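Local coordinates for McyG protein (Microcystis aeruginosa PCC 7806, PDB 4R0M) that binds phenylalanyl-adenylate and probably activates phenylalanine-like acids for transfer to its carrier domain in microcystin assembly, at residues E24-H29 with M236-A241; K121-P126 with G400-N405; H450-T455 with S505-K510. All coordinates share one frame; numbering follows the deposited sequence.

Contact 1 (E24-H29 with M236-A241); sequences ETATKH and MAVDLA
Ala-241 lays its CB over the imidazole of His-29 in a CH-pi contact, 3.9 Å from the ring centroid and 23° off the ring normal. The methyl is not central: it is displaced toward the rim, and the nearest ring atom is CD2, at 3.6 Å from Ala-241 CB. His-29 presents this face because its CG stands anti to its own carbonyl carbon (chi1 -54°), and in that pose the carbonyl oxygens of Thr-25 and Ala-26 lie at the ring's edge, in its plane. The other half of the contact belongs to Ala-26. Its CB sits 3.5 Å from Val-238 O and 3.8 Å from Val-238 CG1, and it also meets Ala-241 CB at 4.3 Å. Ala-26 and Ala-241 each bring just a methyl to this spot, which lets their backbones come close: the CA atoms are 4.9 Å apart.

Ala-241 is the C-prime residue of a Schellman motif. With positive phi it ends helix 227-240, Cys-242 N turning back to Ala-237 O while Ala-241 N bonds to Val-238 O at 2.9 Å. The carbonyl that Ala-26 touches is thus already occupied by a main-chain donor. After this turn the chain enters strand 243-246, which runs parallel to strand 33-37, the strand that follows helix 19-27. Two helices leading into adjacent strands of the large mixed sheet of the AMP-binding region therefore meet here at their C-terminal ends. Farther out, Val-238 also touches Val-22 and Leu-23 of helix 19-27, and Tyr-48 of helix 48-64 packs against it. Thr-25, whose carbonyl borders the His-29 ring, has its hydroxyl bonded back to Glu-21 O.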
ATOM      1  N   GLU A  24       8.634 -11.104  22.123  1.00 32.37           N
ATOM      2  CA  GLU A  24       9.391 -11.781  23.179  1.00 32.81           C
ATOM      3  C   GLU A  24       9.926 -13.140  22.722  1.00 32.89           C
ATOM      4  O   GLU A  24      11.075 -13.480  22.998  1.00 32.99           O
ATOM      5  CB  GLU A  24       8.542 -11.917  24.446  1.00 32.86           C
ATOM      6  CG  GLU A  24       8.439 -10.626  25.249  1.00 33.03           C
ATOM      7  CD  GLU A  24       7.163 -10.520  26.067  1.00 33.79           C
ATOM      8  OE1 GLU A  24       6.433 -11.525  26.196  1.00 34.68           O
ATOM      9  OE2 GLU A  24       6.887  -9.419  26.589  1.00 34.37           O
ATOM     10  N   THR A  25       9.091 -13.899  22.013  1.00 32.99           N
ATOM     11  CA  THR A  25       9.502 -15.155  21.378  1.00 33.28           C
ATOM     12  C   THR A  25      10.654 -14.927  20.388  1.00 33.68           C
ATOM     13  O   THR A  25      11.577 -15.739  20.304  1.00 33.80           O
ATOM     14  CB  THR A  25       8.310 -15.824  20.652  1.00 33.00           C
ATOM     15  OG1 THR A  25       7.246 -16.047  21.584  1.00 33.46           O
ATOM     16  CG2 THR A  25       8.707 -17.152  20.023  1.00 32.27           C
ATOM     17  N   ALA A  26      10.592 -13.813  19.659  1.00 34.21           N
ATOM     18  CA  ALA A  26      11.581 -13.485  18.627  1.00 34.59           C
ATOM     19  C   ALA A  26      12.954 -13.105  19.182  1.00 34.91           C
ATOM     20  O   ALA A  26      13.965 -13.301  18.510  1.00 34.61           O
ATOM     21  CB  ALA A  26      11.054 -12.381  17.722  1.00 34.28           C
ATOM     22  N   THR A  27      12.985 -12.569  20.401  1.00 36.03           N
ATOM     23  CA  THR A  27      14.234 -12.129  21.038  1.00 37.65           C
ATOM     24  C   THR A  27      15.230 -13.266  21.281  1.00 40.07           C
ATOM     25  O   THR A  27      16.442 -13.051  21.225  1.00 40.68           O
ATOM     26  CB  THR A  27      13.979 -11.405  22.376  1.00 36.95           C
ATOM     27  OG1 THR A  27      13.187 -12.237  23.231  1.00 36.83           O
ATOM     28  CG2 THR A  27      13.261 -10.089  22.153  1.00 36.61           C
ATOM     29  N   LYS A  28      14.711 -14.465  21.548  1.00 42.66           N
ATOM     30  CA  LYS A  28      15.536 -15.656  21.784  1.00 45.82           C
ATOM     31  C   LYS A  28      16.465 -15.952  20.608  1.00 47.41           C
ATOM     32  O   LYS A  28      17.568 -16.470  20.794  1.00 47.91           O
ATOM     33  CB  LYS A  28      14.654 -16.872  22.084  1.00 46.37           C
ATOM     34  CG  LYS A  28      13.956 -16.801  23.433  1.00 47.78           C
ATOM     35  CD  LYS A  28      12.651 -17.580  23.433  1.00 49.12           C
ATOM     36  CE  LYS A  28      11.889 -17.362  24.731  1.00 49.92           C
ATOM     37  NZ  LYS A  28      10.505 -17.909  24.668  1.00 50.90           N
ATOM     38  N   HIS A  29      16.008 -15.612  19.404  1.00 48.68           N
ATOM     39  CA  HIS A  29      16.814 -15.738  18.195  1.00 49.89           C
ATOM     40  C   HIS A  29      17.662 -14.508  18.032  1.00 51.09           C
ATOM     41  O   HIS A  29      17.369 -13.644  17.200  1.00 52.07           O
ATOM     42  CB  HIS A  29      15.920 -15.943  16.974  1.00 49.33           C
ATOM     43  CG  HIS A  29      14.957 -17.099  17.108  1.00 50.23           C
ATOM     44  ND1 HIS A  29      15.163 -18.285  16.509  1.00 50.83           N
ATOM     45  CD2 HIS A  29      13.754 -17.213  17.806  1.00 50.19           C
ATOM     46  CE1 HIS A  29      14.146 -19.119  16.806  1.00 51.00           C
ATOM     47  NE2 HIS A  29      13.284 -18.461  17.599  1.00 50.46           N
HETATM   48  N   MSE A 236       4.914 -10.068  10.545  1.00 29.60           N
HETATM   49  CA  MSE A 236       5.070 -11.448  10.071  1.00 30.08           C
HETATM   50  C   MSE A 236       6.476 -11.933  10.306  1.00 31.01           C
HETATM   51  O   MSE A 236       6.677 -13.039  10.814  1.00 31.69           O
HETATM   52  CB  MSE A 236       4.691 -11.617   8.597  1.00 29.68           C
HETATM   53  CG  MSE A 236       4.631 -13.108   8.259  1.00 29.13           C
HETATM   54 SE   MSE A 236       4.107 -13.451   6.394  1.00 28.82          SE
HETATM   55  CE  MSE A 236       5.840 -13.026   5.563  1.00 28.61           C
ATOM     56  N   ALA A 237       7.456 -11.105   9.948  1.00 31.19           N
ATOM     57  CA  ALA A 237       8.862 -11.459  10.100  1.00 31.35           C
ATOM     58  C   ALA A 237       9.230 -11.685  11.565  1.00 31.54           C
ATOM     59  O   ALA A 237      10.024 -12.573  11.879  1.00 31.54           O
ATOM     60  CB  ALA A 237       9.749 -10.394   9.480  1.00 31.23           C
ATOM     61  N   VAL A 238       8.641 -10.881  12.447  1.00 31.71           N
ATOM     62  CA  VAL A 238       8.821 -11.036  13.890  1.00 32.04           C
ATOM     63  C   VAL A 238       8.187 -12.351  14.359  1.00 32.30           C
ATOM     64  O   VAL A 238       8.800 -13.102  15.119  1.00 32.78           O
ATOM     65  CB  VAL A 238       8.242  -9.836  14.672  1.00 31.85           C
ATOM     66  CG1 VAL A 238       8.483  -9.991  16.167  1.00 32.17           C
ATOM     67  CG2 VAL A 238       8.857  -8.533  14.181  1.00 31.56           C
ATOM     68  N   ASP A 239       6.974 -12.625  13.879  1.00 32.45           N
ATOM     69  CA  ASP A 239       6.255 -13.864  14.177  1.00 32.96           C
ATOM     70  C   ASP A 239       7.056 -15.095  13.757  1.00 33.04           C
ATOM     71  O   ASP A 239       7.089 -16.095  14.471  1.00 33.21           O
ATOM     72  CB  ASP A 239       4.885 -13.858  13.488  1.00 33.43           C
ATOM     73  CG  ASP A 239       3.929 -14.898  14.058  1.00 34.18           C
ATOM     74  OD1 ASP A 239       4.097 -15.306  15.229  1.00 35.29           O
ATOM     75  OD2 ASP A 239       2.995 -15.300  13.334  1.00 34.38           O
ATOM     76  N   LEU A 240       7.702 -15.005  12.598  1.00 33.20           N
ATOM     77  CA  LEU A 240       8.574 -16.061  12.097  1.00 32.47           C
ATOM     78  C   LEU A 240       9.943 -16.048  12.771  1.00 32.55           C
ATOM     79  O   LEU A 240      10.659 -17.050  12.739  1.00 32.46           O
ATOM     80  CB  LEU A 240       8.760 -15.921  10.583  1.00 32.23           C
ATOM     81  CG  LEU A 240       7.611 -16.315   9.655  1.00 32.29           C
ATOM     82  CD1 LEU A 240       7.828 -15.702   8.279  1.00 32.13           C
ATOM     83  CD2 LEU A 240       7.472 -17.830   9.560  1.00 31.97           C
ATOM     84  N   ALA A 241      10.292 -14.913  13.379  1.00 32.56           N
ATOM     85  CA  ALA A 241      11.636 -14.661  13.919  1.00 32.50           C
ATOM     86  C   ALA A 241      12.710 -14.704  12.822  1.00 32.59           C
ATOM     87  O   ALA A 241      13.859 -15.081  13.070  1.00 32.88           O
ATOM     88  CB  ALA A 241      11.966 -15.624  15.057  1.00 32.49           C
TER

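Contact 2 (K121-P126 with G400-N405)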
ATOM      1  N   LYS A 121      -7.882  15.659  14.978  1.00 32.48           N
ATOM      2  CA  LYS A 121      -9.156  16.147  15.508  1.00 33.65           C
ATOM      3  C   LYS A 121     -10.103  15.000  15.871  1.00 33.30           C
ATOM      4  O   LYS A 121     -10.779  15.050  16.900  1.00 33.38           O
ATOM      5  CB  LYS A 121      -9.820  17.116  14.520  1.00 34.84           C
ATOM      6  CG  LYS A 121      -9.116  18.462  14.428  1.00 36.62           C
ATOM      7  CD  LYS A 121      -9.577  19.284  13.231  1.00 37.71           C
ATOM      8  CE  LYS A 121      -8.765  20.567  13.114  1.00 38.23           C
ATOM      9  NZ  LYS A 121      -9.317  21.508  12.097  1.00 39.14           N
ATOM     10  N   ILE A 122     -10.136  13.968  15.029  1.00 32.61           N
ATOM     11  CA  ILE A 122     -10.960  12.782  15.275  1.00 33.02           C
ATOM     12  C   ILE A 122     -10.576  12.071  16.584  1.00 33.41           C
ATOM     13  O   ILE A 122     -11.444  11.558  17.293  1.00 33.07           O
ATOM     14  CB  ILE A 122     -10.913  11.805  14.072  1.00 32.98           C
ATOM     15  CG1 ILE A 122     -11.655  12.404  12.874  1.00 32.52           C
ATOM     16  CG2 ILE A 122     -11.522  10.451  14.424  1.00 33.30           C
ATOM     17  CD1 ILE A 122     -11.288  11.790  11.538  1.00 32.43           C
ATOM     18  N   LEU A 123      -9.282  12.076  16.905  1.00 34.10           N
ATOM     19  CA  LEU A 123      -8.749  11.344  18.059  1.00 34.94           C
ATOM     20  C   LEU A 123      -8.587  12.185  19.330  1.00 36.22           C
ATOM     21  O   LEU A 123      -7.909  11.766  20.273  1.00 36.17           O
ATOM     22  CB  LEU A 123      -7.409  10.689  17.699  1.00 34.24           C
ATOM     23  CG  LEU A 123      -7.343   9.655  16.573  1.00 33.57           C
ATOM     24  CD1 LEU A 123      -5.912   9.174  16.403  1.00 33.29           C
ATOM     25  CD2 LEU A 123      -8.272   8.483  16.838  1.00 33.58           C
ATOM     26  N   ASP A 124      -9.220  13.360  19.349  1.00 37.94           N
ATOM     27  CA  ASP A 124      -9.191  14.285  20.495  1.00 39.27           C
ATOM     28  C   ASP A 124      -7.776  14.699  20.920  1.00 38.82           C
ATOM     29  O   ASP A 124      -7.363  14.464  22.059  1.00 39.07           O
ATOM     30  CB  ASP A 124      -9.988  13.723  21.688  1.00 41.58           C
ATOM     31  CG  ASP A 124     -11.478  13.577  21.391  1.00 44.27           C
ATOM     32  OD1 ASP A 124     -12.078  14.509  20.806  1.00 45.74           O
ATOM     33  OD2 ASP A 124     -12.055  12.529  21.756  1.00 45.61           O
ATOM     34  N   ASN A 125      -7.045  15.309  19.988  1.00 38.32           N
ATOM     35  CA  ASN A 125      -5.730  15.918  20.252  1.00 37.40           C
ATOM     36  C   ASN A 125      -4.673  14.978  20.857  1.00 36.10           C
ATOM     37  O   ASN A 125      -4.141  15.260  21.932  1.00 36.70           O
ATOM     38  CB  ASN A 125      -5.877  17.176  21.133  1.00 38.34           C
ATOM     39  CG  ASN A 125      -6.867  18.188  20.572  1.00 38.96           C
ATOM     40  OD1 ASN A 125      -7.708  17.868  19.730  1.00 38.94           O
ATOM     41  ND2 ASN A 125      -6.770  19.426  21.053  1.00 39.83           N
ATOM     42  N   PRO A 126      -4.358  13.865  20.167  1.00 34.72           N
ATOM     43  CA  PRO A 126      -3.324  12.979  20.690  1.00 33.68           C
ATOM     44  C   PRO A 126      -1.915  13.497  20.402  1.00 33.12           C
ATOM     45  O   PRO A 126      -1.726  14.315  19.497  1.00 33.82           O
ATOM     46  CB  PRO A 126      -3.566  11.682  19.919  1.00 33.63           C
ATOM     47  CG  PRO A 126      -4.111  12.137  18.611  1.00 33.88           C
ATOM     48  CD  PRO A 126      -4.944  13.348  18.915  1.00 34.41           C
ATOM     49  N   GLY A 400     -14.670  -3.325  12.631  1.00 36.18           N
ATOM     50  CA  GLY A 400     -15.310  -2.018  12.475  1.00 35.89           C
ATOM     51  C   GLY A 400     -14.362  -0.831  12.434  1.00 35.07           C
ATOM     52  O   GLY A 400     -13.215  -0.919  12.879  1.00 35.47           O
ATOM     53  N   TYR A 401     -14.854   0.281  11.896  1.00 34.44           N
ATOM     54  CA  TYR A 401     -14.097   1.530  11.833  1.00 34.31           C
ATOM     55  C   TYR A 401     -14.233   2.322  13.129  1.00 34.20           C
ATOM     56  O   TYR A 401     -15.176   2.119  13.894  1.00 34.14           O
ATOM     57  CB  TYR A 401     -14.554   2.384  10.647  1.00 33.92           C
ATOM     58  CG  TYR A 401     -14.329   1.750   9.293  1.00 33.84           C
ATOM     59  CD1 TYR A 401     -13.135   1.941   8.601  1.00 33.48           C
ATOM     60  CD2 TYR A 401     -15.316   0.962   8.698  1.00 34.24           C
ATOM     61  CE1 TYR A 401     -12.927   1.364   7.358  1.00 33.34           C
ATOM     62  CE2 TYR A 401     -15.118   0.381   7.455  1.00 33.93           C
ATOM     63  CZ  TYR A 401     -13.922   0.584   6.792  1.00 33.64           C
ATOM     64  OH  TYR A 401     -13.721   0.009   5.559  1.00 33.35           O
ATOM     65  N   TYR A 402     -13.288   3.227  13.365  1.00 34.79           N
ATOM     66  CA  TYR A 402     -13.276   4.051  14.570  1.00 35.77           C
ATOM     67  C   TYR A 402     -14.327   5.160  14.512  1.00 36.70           C
ATOM     68  O   TYR A 402     -14.353   5.948  13.562  1.00 37.05           O
ATOM     69  CB  TYR A 402     -11.881   4.644  14.793  1.00 35.25           C
ATOM     70  CG  TYR A 402     -11.748   5.443  16.070  1.00 35.43           C
ATOM     71  CD1 TYR A 402     -11.543   4.804  17.293  1.00 35.70           C
ATOM     72  CD2 TYR A 402     -11.821   6.836  16.057  1.00 35.26           C
ATOM     73  CE1 TYR A 402     -11.420   5.531  18.467  1.00 35.91           C
ATOM     74  CE2 TYR A 402     -11.702   7.570  17.227  1.00 35.57           C
ATOM     75  CZ  TYR A 402     -11.501   6.911  18.428  1.00 35.79           C
ATOM     76  OH  TYR A 402     -11.380   7.627  19.594  1.00 36.27           O
ATOM     77  N   ASN A 403     -15.181   5.204  15.536  1.00 38.09           N
ATOM     78  CA  ASN A 403     -16.214   6.240  15.704  1.00 39.65           C
ATOM     79  C   ASN A 403     -17.006   6.566  14.433  1.00 40.51           C
ATOM     80  O   ASN A 403     -17.116   7.729  14.037  1.00 40.55           O
ATOM     81  CB  ASN A 403     -15.609   7.519  16.307  1.00 39.77           C
ATOM     82  CG  ASN A 403     -15.298   7.384  17.788  1.00 40.54           C
ATOM     83  OD1 ASN A 403     -15.511   6.330  18.392  1.00 41.56           O
ATOM     84  ND2 ASN A 403     -14.796   8.460  18.383  1.00 40.34           N
ATOM     85  N   ASN A 404     -17.554   5.531  13.802  1.00 41.97           N
ATOM     86  CA  ASN A 404     -18.271   5.692  12.543  1.00 43.53           C
ATOM     87  C   ASN A 404     -19.344   4.619  12.352  1.00 44.57           C
ATOM     88  O   ASN A 404     -19.204   3.725  11.510  1.00 44.08           O
ATOM     89  CB  ASN A 404     -17.277   5.687  11.372  1.00 43.83           C
ATOM     90  CG  ASN A 404     -17.732   6.549  10.211  1.00 44.19           C
ATOM     91  OD1 ASN A 404     -18.929   6.747   9.988  1.00 44.44           O
ATOM     92  ND2 ASN A 404     -16.770   7.067   9.458  1.00 44.44           N
ATOM     93  N   ASN A 405     -20.413   4.719  13.144  1.00 46.56           N
ATOM     94  CA  ASN A 405     -21.524   3.761  13.112  1.00 48.45           C
ATOM     95  C   ASN A 405     -22.255   3.735  11.768  1.00 49.17           C
ATOM     96  O   ASN A 405     -22.686   2.673  11.306  1.00 49.15           O
ATOM     97  CB  ASN A 405     -22.523   4.053  14.238  1.00 49.96           C
ATOM     98  CG  ASN A 405     -21.888   4.002  15.618  1.00 52.13           C
ATOM     99  OD1 ASN A 405     -21.173   3.055  15.959  1.00 53.37           O
ATOM    100  ND2 ASN A 405     -22.158   5.019  16.427  1.00 52.14           N
TER
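Tyr-402 pushes its ring against the end of helix 111-122, where Ile-122 and Leu-123 receive it. The tight point is Leu-123 CD2, 3.6 Å from Tyr-402 CE2 and 3.9 Å from Tyr-402 CZ; it comes in obliquely, neither over the ring nor squarely at its rim. Ile-122 takes the edge: its CG2 lies near the ring plane, 4.0 Å from Tyr-402 CD2, and the two side chains run past each other in opposite directions. The main-chain oxygen of Ile-122 is also in the plane of the ring, at its edge, 4.0 Å from Tyr-402 CE2. With CG anti to the backbone N (chi1 -176°), the tyrosine is held out from its loop toward these partners. Lys-72 of strand 72-76 touches both Leu-123 and Tyr-402, adding to the packed part.

The other side is looser. Asn-403 lays its own amide over one ring face, CG 3.6 Å above the plane and offset to the rim, yet Asn-403 ND2 stays 4.7 Å from Ile-122 O. Asp-124 OD2 stops 5.4 Å from Tyr-402 OH; Asn-403 and Asp-124 are exposed. The helix is finished by a Schellman motif with Asp-124 at C-prime: Asn-125 N goes back to Trp-120 O, and Asp-124 N makes a weak bond to Lys-121 O.

Beyond the ring, the main chain of Tyr-402 pairs with Gly-191, and Tyr-401 OH bonds to Glu-338 OE2. The Gly-400 to Tyr-402 run matches the end of the A6 core motif of adenylation domains, and Gly-191 closes the glycine-rich A3 motif, so the contact joins the end of helix 111-122, which leads into strand 128-130 of the four-stranded parallel sheet, to the A6 loop of the ANL fold, itself paired with the start of strand 190-195.

Contact 3 (H450-T455 with S505-K510); sequences HELETT and SHVTQK
Thr-455 puts its methyl against the imidazole of His-506, CG2 lying 3.5 Å from ND1 and 3.6 Å from CE1 of that ring. CG2 is turned anti to the threonine's backbone N (chi1 -50° for OG1), which aims it across to the facing helix, where Lys-510 CG also meets it at 4.0 Å. Thr-455 O approaches the same ring obliquely. OG1 turns back to its own helix instead and gives a hydrogen bond of 2.7 Å to Glu-451 O, reaching it from 40° above the carbonyl plane, while Thr-455 N arrives from the opposite face.

One turn earlier, Leu-452 CD2 touches Val-507 CG1 at 4.1 Å, the two side chains crossing at about a right angle. Helices 449-457 and 498-511 belong to the small C-terminal alpha/beta subdomain of the adenylation domain; their axes pass 10.4 Å apart, with their directions at 127°. Leu-452 also rests on Leu-482 and Val-507 on Ile-484, so both helices pack against strand 479-486. With an alanine in place of Thr-455, CG2 and OG1 are gone, which would probably open a gap beside His-506 and Lys-510 and leave Glu-451 O with its main-chain donor alone. Phe-511, at the end of helix 498-511, packs against both Leu-452 and Thr-455.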
ATOM      1  N   HIS A 450      -6.705  -0.064 -16.011  1.00 42.13           N
ATOM      2  CA  HIS A 450      -5.328  -0.565 -15.990  1.00 42.33           C
ATOM      3  C   HIS A 450      -4.789  -0.877 -17.362  1.00 42.00           C
ATOM      4  O   HIS A 450      -3.634  -0.563 -17.654  1.00 41.78           O
ATOM      5  CB  HIS A 450      -5.188  -1.762 -15.048  1.00 43.30           C
ATOM      6  CG  HIS A 450      -5.693  -3.067 -15.624  1.00 44.05           C
ATOM      7  ND1 HIS A 450      -7.001  -3.390 -15.654  1.00 44.48           N
ATOM      8  CD2 HIS A 450      -5.010  -4.143 -16.193  1.00 43.76           C
ATOM      9  CE1 HIS A 450      -7.150  -4.604 -16.216  1.00 44.29           C
ATOM     10  NE2 HIS A 450      -5.930  -5.064 -16.545  1.00 44.74           N
ATOM     11  N   GLU A 451      -5.622  -1.481 -18.213  1.00 42.14           N
ATOM     12  CA  GLU A 451      -5.259  -1.761 -19.606  1.00 42.35           C
ATOM     13  C   GLU A 451      -4.933  -0.469 -20.340  1.00 41.49           C
ATOM     14  O   GLU A 451      -3.884  -0.354 -20.980  1.00 41.14           O
ATOM     15  CB  GLU A 451      -6.401  -2.465 -20.335  1.00 44.50           C
ATOM     16  CG  GLU A 451      -6.537  -3.951 -20.059  1.00 46.77           C
ATOM     17  CD  GLU A 451      -7.653  -4.577 -20.875  1.00 48.63           C
ATOM     18  OE1 GLU A 451      -7.616  -4.476 -22.122  1.00 49.53           O
ATOM     19  OE2 GLU A 451      -8.573  -5.165 -20.271  1.00 50.79           O
ATOM     20  N   LEU A 452      -5.843   0.499 -20.236  1.00 40.52           N
ATOM     21  CA  LEU A 452      -5.663   1.816 -20.838  1.00 39.71           C
ATOM     22  C   LEU A 452      -4.371   2.456 -20.354  1.00 39.18           C
ATOM     23  O   LEU A 452      -3.545   2.880 -21.162  1.00 38.46           O
ATOM     24  CB  LEU A 452      -6.861   2.718 -20.531  1.00 39.51           C
ATOM     25  CG  LEU A 452      -8.194   2.347 -21.191  1.00 39.87           C
ATOM     26  CD1 LEU A 452      -9.367   2.886 -20.385  1.00 39.54           C
ATOM     27  CD2 LEU A 452      -8.251   2.829 -22.636  1.00 39.86           C
ATOM     28  N   GLU A 453      -4.197   2.488 -19.032  1.00 39.63           N
ATOM     29  CA  GLU A 453      -3.002   3.049 -18.402  1.00 39.83           C
ATOM     30  C   GLU A 453      -1.716   2.355 -18.847  1.00 39.73           C
ATOM     31  O   GLU A 453      -0.728   3.025 -19.149  1.00 40.30           O
ATOM     32  CB  GLU A 453      -3.132   3.020 -16.878  1.00 40.37           C
ATOM     33  CG  GLU A 453      -4.036   4.109 -16.320  1.00 40.39           C
ATOM     34  CD  GLU A 453      -4.721   3.715 -15.024  1.00 40.13           C
ATOM     35  OE1 GLU A 453      -4.192   2.852 -14.290  1.00 40.36           O
ATOM     36  OE2 GLU A 453      -5.798   4.276 -14.737  1.00 40.34           O
ATOM     37  N   THR A 454      -1.735   1.023 -18.899  1.00 39.95           N
ATOM     38  CA  THR A 454      -0.575   0.253 -19.359  1.00 40.38           C
ATOM     39  C   THR A 454      -0.247   0.609 -20.808  1.00 40.12           C
ATOM     40  O   THR A 454       0.915   0.851 -21.144  1.00 40.21           O
ATOM     41  CB  THR A 454      -0.798  -1.271 -19.230  1.00 40.47           C
ATOM     42  OG1 THR A 454      -1.195  -1.588 -17.892  1.00 40.07           O
ATOM     43  CG2 THR A 454       0.474  -2.044 -19.567  1.00 40.51           C
ATOM     44  N   THR A 455      -1.283   0.658 -21.646  1.00 40.41           N
ATOM     45  CA  THR A 455      -1.140   1.007 -23.061  1.00 40.59           C
ATOM     46  C   THR A 455      -0.529   2.399 -23.231  1.00 40.88           C
ATOM     47  O   THR A 455       0.375   2.589 -24.049  1.00 41.36           O
ATOM     48  CB  THR A 455      -2.490   0.922 -23.801  1.00 40.76           C
ATOM     49  OG1 THR A 455      -3.107  -0.339 -23.521  1.00 41.04           O
ATOM     50  CG2 THR A 455      -2.298   1.061 -25.305  1.00 41.34           C
ATOM     51  N   SER A 505      -4.026   9.049 -30.213  1.00 43.37           N
ATOM     52  CA  SER A 505      -3.999   8.135 -31.358  1.00 44.86           C
ATOM     53  C   SER A 505      -3.704   6.692 -30.945  1.00 45.27           C
ATOM     54  O   SER A 505      -4.395   5.768 -31.380  1.00 45.64           O
ATOM     55  CB  SER A 505      -3.005   8.610 -32.422  1.00 45.29           C
ATOM     56  OG  SER A 505      -1.699   8.717 -31.891  1.00 46.73           O
ATOM     57  N   HIS A 506      -2.699   6.508 -30.090  1.00 45.55           N
ATOM     58  CA  HIS A 506      -2.323   5.179 -29.598  1.00 45.60           C
ATOM     59  C   HIS A 506      -3.449   4.484 -28.877  1.00 44.88           C
ATOM     60  O   HIS A 506      -3.621   3.272 -29.017  1.00 45.36           O
ATOM     61  CB  HIS A 506      -1.086   5.262 -28.711  1.00 46.92           C
ATOM     62  CG  HIS A 506      -0.371   3.944 -28.537  1.00 48.12           C
ATOM     63  ND1 HIS A 506      -0.460   3.213 -27.410  1.00 48.57           N
ATOM     64  CD2 HIS A 506       0.465   3.236 -29.400  1.00 48.29           C
ATOM     65  CE1 HIS A 506       0.280   2.095 -27.540  1.00 48.63           C
ATOM     66  NE2 HIS A 506       0.844   2.110 -28.760  1.00 48.76           N
ATOM     67  N   VAL A 507      -4.233   5.249 -28.117  1.00 43.86           N
ATOM     68  CA  VAL A 507      -5.410   4.713 -27.418  1.00 43.00           C
ATOM     69  C   VAL A 507      -6.530   4.318 -28.390  1.00 43.32           C
ATOM     70  O   VAL A 507      -7.175   3.280 -28.203  1.00 43.07           O
ATOM     71  CB  VAL A 507      -5.929   5.686 -26.326  1.00 42.12           C
ATOM     72  CG1 VAL A 507      -7.287   5.250 -25.787  1.00 41.40           C
ATOM     73  CG2 VAL A 507      -4.929   5.782 -25.183  1.00 41.55           C
ATOM     74  N   THR A 508      -6.751   5.132 -29.425  1.00 44.09           N
ATOM     75  CA  THR A 508      -7.784   4.838 -30.432  1.00 44.86           C
ATOM     76  C   THR A 508      -7.434   3.603 -31.252  1.00 44.20           C
ATOM     77  O   THR A 508      -8.293   2.753 -31.495  1.00 43.45           O
ATOM     78  CB  THR A 508      -8.042   6.016 -31.402  1.00 46.11           C
ATOM     79  OG1 THR A 508      -6.820   6.399 -32.048  1.00 48.15           O
ATOM     80  CG2 THR A 508      -8.602   7.199 -30.675  1.00 45.35           C
ATOM     81  N   GLN A 509      -6.171   3.515 -31.667  1.00 44.46           N
ATOM     82  CA  GLN A 509      -5.677   2.397 -32.473  1.00 45.35           C
ATOM     83  C   GLN A 509      -5.867   1.044 -31.792  1.00 46.31           C
ATOM     84  O   GLN A 509      -6.152   0.049 -32.459  1.00 47.24           O
ATOM     85  CB  GLN A 509      -4.196   2.589 -32.825  1.00 45.47           C
ATOM     86  CG  GLN A 509      -3.889   3.756 -33.759  1.00 45.50           C
ATOM     87  CD  GLN A 509      -4.443   3.581 -35.165  1.00 45.90           C
ATOM     88  OE1 GLN A 509      -4.697   2.464 -35.620  1.00 46.46           O
ATOM     89  NE2 GLN A 509      -4.629   4.694 -35.864  1.00 45.18           N
ATOM     90  N   LYS A 510      -5.722   1.013 -30.467  1.00 47.05           N
ATOM     91  CA  LYS A 510      -5.767  -0.241 -29.712  1.00 47.79           C
ATOM     92  C   LYS A 510      -7.144  -0.571 -29.144  1.00 47.09           C
ATOM     93  O   LYS A 510      -7.503  -1.743 -29.033  1.00 47.07           O
ATOM     94  CB  LYS A 510      -4.721  -0.243 -28.587  1.00 49.65           C
ATOM     95  CG  LYS A 510      -3.277  -0.047 -29.044  1.00 51.43           C
ATOM     96  CD  LYS A 510      -2.724  -1.259 -29.785  1.00 52.93           C
ATOM     97  CE  LYS A 510      -1.290  -1.022 -30.238  1.00 54.37           C
ATOM     98  NZ  LYS A 510      -0.737  -2.168 -31.014  1.00 54.33           N
TER

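How the contacts relate
Contacts 1 and 2 alternate along the chain, 24-29, 121-126, 236-241, then 400-405, so together they stitch the AMP-binding region across most of its length. Their centres are 32 Å apart: contact 1 lies beside the large mixed sheet, contact 2 between the four-stranded parallel sheet and the loop that follows strand 388-394. Contact 3 comes later, in the C-terminal subdomain, on the opposite side of the chain's centre from both, 47 Å from contact 1 and 42 Å from contact 2. The phenylalanyl-adenylate pocket draws on residues between 182 and 533, a span that takes in parts of both regions. Contacts 1 and 2 thus pack the AMP-binding region, contact 3 the C-terminal subdomain; none spans the junction between them.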